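Local coordinates for phosphoacetylglucosamine mutase (Aspergillus lentulus, PDB 5O9X), which catalyses the reversible interconversion of N-acetylglucosamine 6-phosphate and N-acetylglucosamine 1-phosphate, a step towards UDP-N-acetylglucosamine, at residues 302-307 and 447-452; 308-313 and 377-382. The protein carries 1 engineered substitution. One frame throughout, in Å; residues are numbered along the deposited sequence.

Interaction 1: residues 302-307 and 447-452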
# COMPACT_ATOMS: atom_id res chain seq x y z
N ARG A 302 -14.13 -18.16 -1.18
CA ARG A 302 -14.73 -16.91 -0.67
C ARG A 302 -13.61 -15.93 -0.36
O ARG A 302 -12.65 -16.28 0.30
CB ARG A 302 -15.52 -17.12 0.63
CG ARG A 302 -16.56 -18.26 0.53
CD ARG A 302 -17.65 -17.90 -0.52
NE ARG A 302 -18.68 -18.93 -0.57
CZ ARG A 302 -19.78 -18.84 -1.33
NH1 ARG A 302 -19.98 -17.80 -2.16
NH2 ARG A 302 -20.66 -19.85 -1.28
N LEU A 303 -13.78 -14.73 -0.82
CA LEU A 303 -12.72 -13.73 -0.74
C LEU A 303 -13.00 -12.78 0.40
O LEU A 303 -14.13 -12.32 0.55
CB LEU A 303 -12.67 -12.90 -2.08
CG LEU A 303 -11.69 -11.70 -2.10
CD1 LEU A 303 -10.23 -12.15 -1.90
CD2 LEU A 303 -11.98 -10.89 -3.41
N LEU A 304 -11.96 -12.47 1.19
CA LEU A 304 -12.06 -11.49 2.26
C LEU A 304 -11.08 -10.41 1.98
O LEU A 304 -9.96 -10.48 2.48
CB LEU A 304 -11.88 -12.04 3.69
CG LEU A 304 -12.94 -13.14 4.06
CD1 LEU A 304 -12.35 -14.19 5.07
CD2 LEU A 304 -14.18 -12.48 4.59
N ASP A 305 -11.53 -9.37 1.27
CA ASP A 305 -10.54 -8.43 0.67
C ASP A 305 -10.24 -7.22 1.57
O ASP A 305 -10.62 -7.24 2.75
CB ASP A 305 -11.01 -7.98 -0.74
CG ASP A 305 -12.30 -7.06 -0.69
OD1 ASP A 305 -12.76 -6.58 0.39
OD2 ASP A 305 -12.84 -6.78 -1.79
N GLY A 306 -9.61 -6.16 1.03
CA GLY A 306 -9.26 -4.99 1.88
C GLY A 306 -10.39 -4.35 2.66
O GLY A 306 -10.22 -3.91 3.82
N ASP A 307 -11.57 -4.25 2.03
CA ASP A 307 -12.71 -3.67 2.76
C ASP A 307 -13.25 -4.55 3.84
O ASP A 307 -13.80 -4.07 4.83
CB ASP A 307 -13.79 -3.31 1.77
CG ASP A 307 -13.30 -2.22 0.85
OD1 ASP A 307 -13.09 -1.07 1.33
OD2 ASP A 307 -13.05 -2.52 -0.34
N LYS A 447 -15.83 -18.08 8.39
CA LYS A 447 -17.31 -18.15 8.26
C LYS A 447 -18.02 -16.91 8.85
O LYS A 447 -18.87 -16.30 8.15
CB LYS A 447 -17.88 -19.44 8.94
CG LYS A 447 -19.42 -19.50 8.85
CD LYS A 447 -19.99 -20.75 9.54
CE LYS A 447 -21.49 -20.85 9.19
NZ LYS A 447 -22.22 -21.64 10.20
N GLU A 448 -17.80 -16.59 10.16
CA GLU A 448 -18.47 -15.42 10.78
C GLU A 448 -18.06 -14.09 10.21
O GLU A 448 -18.86 -13.14 10.05
CB GLU A 448 -18.26 -15.38 12.32
CG GLU A 448 -19.06 -16.47 13.05
CD GLU A 448 -18.42 -17.84 12.98
OE1 GLU A 448 -17.18 -17.94 12.89
OE2 GLU A 448 -19.13 -18.84 13.02
N TRP A 449 -16.79 -13.98 9.84
CA TRP A 449 -16.33 -12.76 9.23
C TRP A 449 -17.01 -12.58 7.84
O TRP A 449 -17.47 -11.49 7.53
CB TRP A 449 -14.76 -12.87 9.08
CG TRP A 449 -14.08 -11.61 8.54
CD1 TRP A 449 -14.63 -10.34 8.32
CD2 TRP A 449 -12.71 -11.52 8.15
NE1 TRP A 449 -13.64 -9.49 7.86
CE2 TRP A 449 -12.46 -10.19 7.73
CE3 TRP A 449 -11.67 -12.46 8.10
CZ2 TRP A 449 -11.20 -9.78 7.23
CZ3 TRP A 449 -10.41 -12.03 7.65
CH2 TRP A 449 -10.18 -10.71 7.22
N LEU A 450 -17.05 -13.63 7.03
CA LEU A 450 -17.76 -13.56 5.75
C LEU A 450 -19.25 -13.19 5.91
O LEU A 450 -19.78 -12.38 5.10
CB LEU A 450 -17.60 -14.86 4.92
CG LEU A 450 -18.13 -14.81 3.44
CD1 LEU A 450 -17.13 -14.03 2.59
CD2 LEU A 450 -18.26 -16.24 2.98
N ALA A 451 -19.87 -13.64 7.01
CA ALA A 451 -21.29 -13.43 7.21
C ALA A 451 -21.65 -12.00 7.62
O ALA A 451 -22.83 -11.61 7.50
CB ALA A 451 -21.85 -14.51 8.21
N THR A 452 -20.67 -11.16 7.98
CA THR A 452 -20.94 -9.76 8.28
C THR A 452 -21.80 -9.04 7.22
O THR A 452 -22.70 -8.27 7.56
CB THR A 452 -19.66 -8.93 8.54
OG1 THR A 452 -18.72 -9.06 7.44
CG2 THR A 452 -18.91 -9.43 9.83
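L304 reaches from the strand to W449 with both of its methyls. CD2 sits above the five-membered ring, 4.0 Å from its centroid and only 13° off the normal, a CH-pi contact over the face, while L304 CD1 lies 3.6 Å from W449 CE3 on the benzene half. A forked leucine suits the broad indole because each methyl can settle on a different ring. With CG of W449 anti to the backbone N (chi1 -175°), the indole reaches from the helix to L304, and its NE1 donates to the carbonyl of R308.

L450 lies against the other side chains of the strand, L304 and R302. Its CD1 is 3.9 Å from L304 CD2, and its CD2 lies 3.6 Å from R302 CG. R302 is bent at chi2, presenting its methylenes to the leucine while NE forms a salt bridge with D296: a long residue serving an apolar and a charged neighbour at once. Beside this contact, T452 OG1 donates to W449 O at 2.7 Å.

The axes of helix 447-451 and strand 302-304 cross at 77°. Strand 301-304 is the outermost of its mixed sheet, beside strand 290-295, whose Y292 meets W449 edge-to-face, and I309 and L312 of helix 306-324 also pack against the indole.

Interaction 2: residues 308-313 and 377-382. With G16 (1,6-di-O-phosphono-alpha-D-glucopyranose), chain B.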
# COMPACT_ATOMS: atom_id res chain seq x y z
N ARG A 308 -13.09 -5.86 3.68
CA ARG A 308 -13.39 -6.78 4.80
C ARG A 308 -12.46 -6.58 5.97
O ARG A 308 -12.93 -6.69 7.10
CB ARG A 308 -13.24 -8.30 4.43
CG ARG A 308 -14.26 -8.67 3.41
CD ARG A 308 -15.57 -8.96 4.18
NE ARG A 308 -16.53 -9.36 3.18
CZ ARG A 308 -17.72 -9.89 3.38
NH1 ARG A 308 -18.21 -10.01 4.63
NH2 ARG A 308 -18.45 -10.24 2.31
N ILE A 309 -11.18 -6.30 5.70
CA ILE A 309 -10.23 -5.98 6.79
C ILE A 309 -10.61 -4.64 7.44
O ILE A 309 -10.65 -4.54 8.66
CB ILE A 309 -8.73 -5.97 6.28
CG1 ILE A 309 -8.42 -7.38 5.67
CG2 ILE A 309 -7.78 -5.70 7.47
CD1 ILE A 309 -7.06 -7.50 4.97
N ALA A 310 -10.87 -3.62 6.62
CA ALA A 310 -11.25 -2.29 7.15
C ALA A 310 -12.47 -2.46 8.10
O ALA A 310 -12.52 -1.90 9.22
CB ALA A 310 -11.60 -1.38 5.99
N THR A 311 -13.47 -3.17 7.62
CA THR A 311 -14.72 -3.28 8.41
C THR A 311 -14.54 -4.15 9.68
O THR A 311 -15.13 -3.86 10.74
CB THR A 311 -15.89 -3.80 7.56
OG1 THR A 311 -15.55 -5.02 6.93
CG2 THR A 311 -16.21 -2.76 6.50
N LEU A 312 -13.73 -5.18 9.56
CA LEU A 312 -13.31 -6.00 10.70
C LEU A 312 -12.66 -5.09 11.77
O LEU A 312 -13.02 -5.11 12.96
CB LEU A 312 -12.36 -7.15 10.24
CG LEU A 312 -11.91 -8.09 11.40
CD1 LEU A 312 -13.10 -8.94 11.88
CD2 LEU A 312 -10.74 -8.96 11.06
N ALA A 313 -11.67 -4.30 11.35
CA ALA A 313 -10.93 -3.39 12.27
C ALA A 313 -11.84 -2.27 12.85
O ALA A 313 -11.77 -2.00 14.03
CB ALA A 313 -9.77 -2.74 11.50
N VAL A 377 -9.82 4.57 9.63
CA VAL A 377 -9.51 3.22 9.15
C VAL A 377 -9.47 3.40 7.62
O VAL A 377 -10.45 3.89 7.03
CB VAL A 377 -10.60 2.23 9.52
CG1 VAL A 377 -10.32 0.84 8.89
CG2 VAL A 377 -10.67 2.12 11.04
N TYR A 378 -8.36 3.05 6.97
CA TYR A 378 -8.39 3.14 5.50
C TYR A 378 -7.75 1.96 4.77
O TYR A 378 -6.60 1.64 5.01
CB TYR A 378 -7.81 4.46 5.02
CG TYR A 378 -6.39 4.77 5.42
CD1 TYR A 378 -5.29 4.59 4.51
CD2 TYR A 378 -6.14 5.28 6.68
CE1 TYR A 378 -3.97 4.92 4.94
CE2 TYR A 378 -4.85 5.59 7.10
CZ TYR A 378 -3.81 5.46 6.23
OH TYR A 378 -2.62 5.84 6.78
N PHE A 379 -8.54 1.28 3.95
CA PHE A 379 -8.06 0.17 3.09
C PHE A 379 -8.52 0.37 1.64
O PHE A 379 -9.62 0.87 1.46
CB PHE A 379 -8.52 -1.20 3.65
CG PHE A 379 -7.69 -1.69 4.80
CD1 PHE A 379 -6.72 -2.65 4.61
CD2 PHE A 379 -7.87 -1.14 6.10
CE1 PHE A 379 -5.91 -3.10 5.66
CE2 PHE A 379 -7.07 -1.56 7.18
CZ PHE A 379 -6.10 -2.57 6.92
N GLU A 380 -7.74 -0.08 0.65
CA GLU A 380 -8.23 -0.25 -0.68
C GLU A 380 -8.65 -1.68 -0.77
O GLU A 380 -8.09 -2.52 -0.01
CB GLU A 380 -7.11 0.08 -1.70
CG GLU A 380 -6.78 1.58 -1.61
CD GLU A 380 -5.70 1.96 -2.60
OE1 GLU A 380 -4.51 1.70 -2.33
OE2 GLU A 380 -6.04 2.51 -3.64
N ALA A 381 -9.62 -1.99 -1.65
CA ALA A 381 -10.10 -3.36 -1.82
C ALA A 381 -8.95 -4.33 -2.10
O ALA A 381 -9.05 -5.51 -1.76
CB ALA A 381 -11.19 -3.39 -2.98
N ASN A 382 -7.90 -3.85 -2.80
CA ASN A 382 -6.78 -4.71 -3.21
C ASN A 382 -5.93 -5.14 -2.00
O ASN A 382 -4.96 -5.91 -2.16
CB ASN A 382 -5.87 -3.97 -4.26
CG ASN A 382 -5.21 -2.70 -3.71
OD1 ASN A 382 -4.95 -2.60 -2.53
ND2 ASN A 382 -4.91 -1.74 -4.58
C1 G16 B . -0.23 0.93 -6.06
C2 G16 B . -0.75 1.96 -5.06
C3 G16 B . -2.21 1.61 -4.64
C4 G16 B . -3.18 1.46 -5.80
C5 G16 B . -2.61 0.42 -6.75
C6 G16 B . -3.29 0.36 -8.10
O1 G16 B . -0.19 -0.35 -5.42
O2 G16 B . 0.10 2.12 -3.89
O3 G16 B . -2.59 2.54 -3.71
O4 G16 B . -4.55 1.01 -5.43
O5 G16 B . -1.27 0.76 -7.18
O6 G16 B . -3.14 1.71 -8.73
P G16 B . -3.68 1.92 -10.25
O1P G16 B . -5.14 1.41 -10.33
O2P G16 B . -2.81 1.05 -11.19
O3P G16 B . -3.46 3.40 -10.63
P' G16 B . 1.19 -1.22 -5.25
O1X G16 B . 2.35 -0.22 -5.02
O2X G16 B . 1.47 -1.90 -6.63
O3X G16 B . 0.94 -2.30 -4.25
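F379 carries its ring beside the backbone N, with CG anti to the carbonyl carbon (chi1 -79°), which turns the phenyl towards helix 306-324; I309 answers with CG2 anti to its own N, so that this methyl is the branch that meets the ring. I309 CG2 approaches F379 CZ to 3.6 Å in an off-centre CH-pi contact, 30° from the ring normal, and I309 CB stands over the same phenyl near its rim. A310 suits the closest backbone approach because its small CB allows helix and strand to come together: CB lies 3.7 Å from F379 CD2 and 3.9 Å from V377 CG1. The latter methyl also meets the carbonyl oxygen of A310, and A313 extends the apolar row more distantly.

Just beyond the strand, E380 and N382 turn to the ligand. The extended E380 delivers its carboxylate to the bisphosphate sugar, OE1 accepting from G16 O3 at 2.5 Å and OE2 from G16 O4 at 2.8 Å. Its two oxygens match two neighbouring hydroxyls, and OE2 also takes the N-H of G362. N382 ND2 adds a weak bond to O4.

Helix 308-313 runs nearly antiparallel to strand 377-379, at 166°, as helices packed on the sheet of an alpha/beta/alpha sandwich commonly do, and the loop after the strand corresponds to the sugar-binding loop of domain III in alpha-D-phosphohexomutases.

In the fold
Helix 306-324 joins the two contacts, whose centres are about 11 Å apart: interaction 1 holds its first two residues and interaction 2 the six that follow. Two polar bridges link them directly. G306 N lies 2.9 Å from A381 O, a probable hydrogen bond tying the helix start to the loop between E380 and N382, and R308 NH1 lies 2.9 Å from L450 O, a second probable hydrogen bond, which joins helix 306-324 to segment 447-452. Along the chain, interaction 2 is nested within the loop closed by interaction 1. Interaction 2 is the one that reaches the ligand, where H384 also bonds G16; interaction 1 lies farther out, its centre about 20 Å from the chain centre against 12 Å.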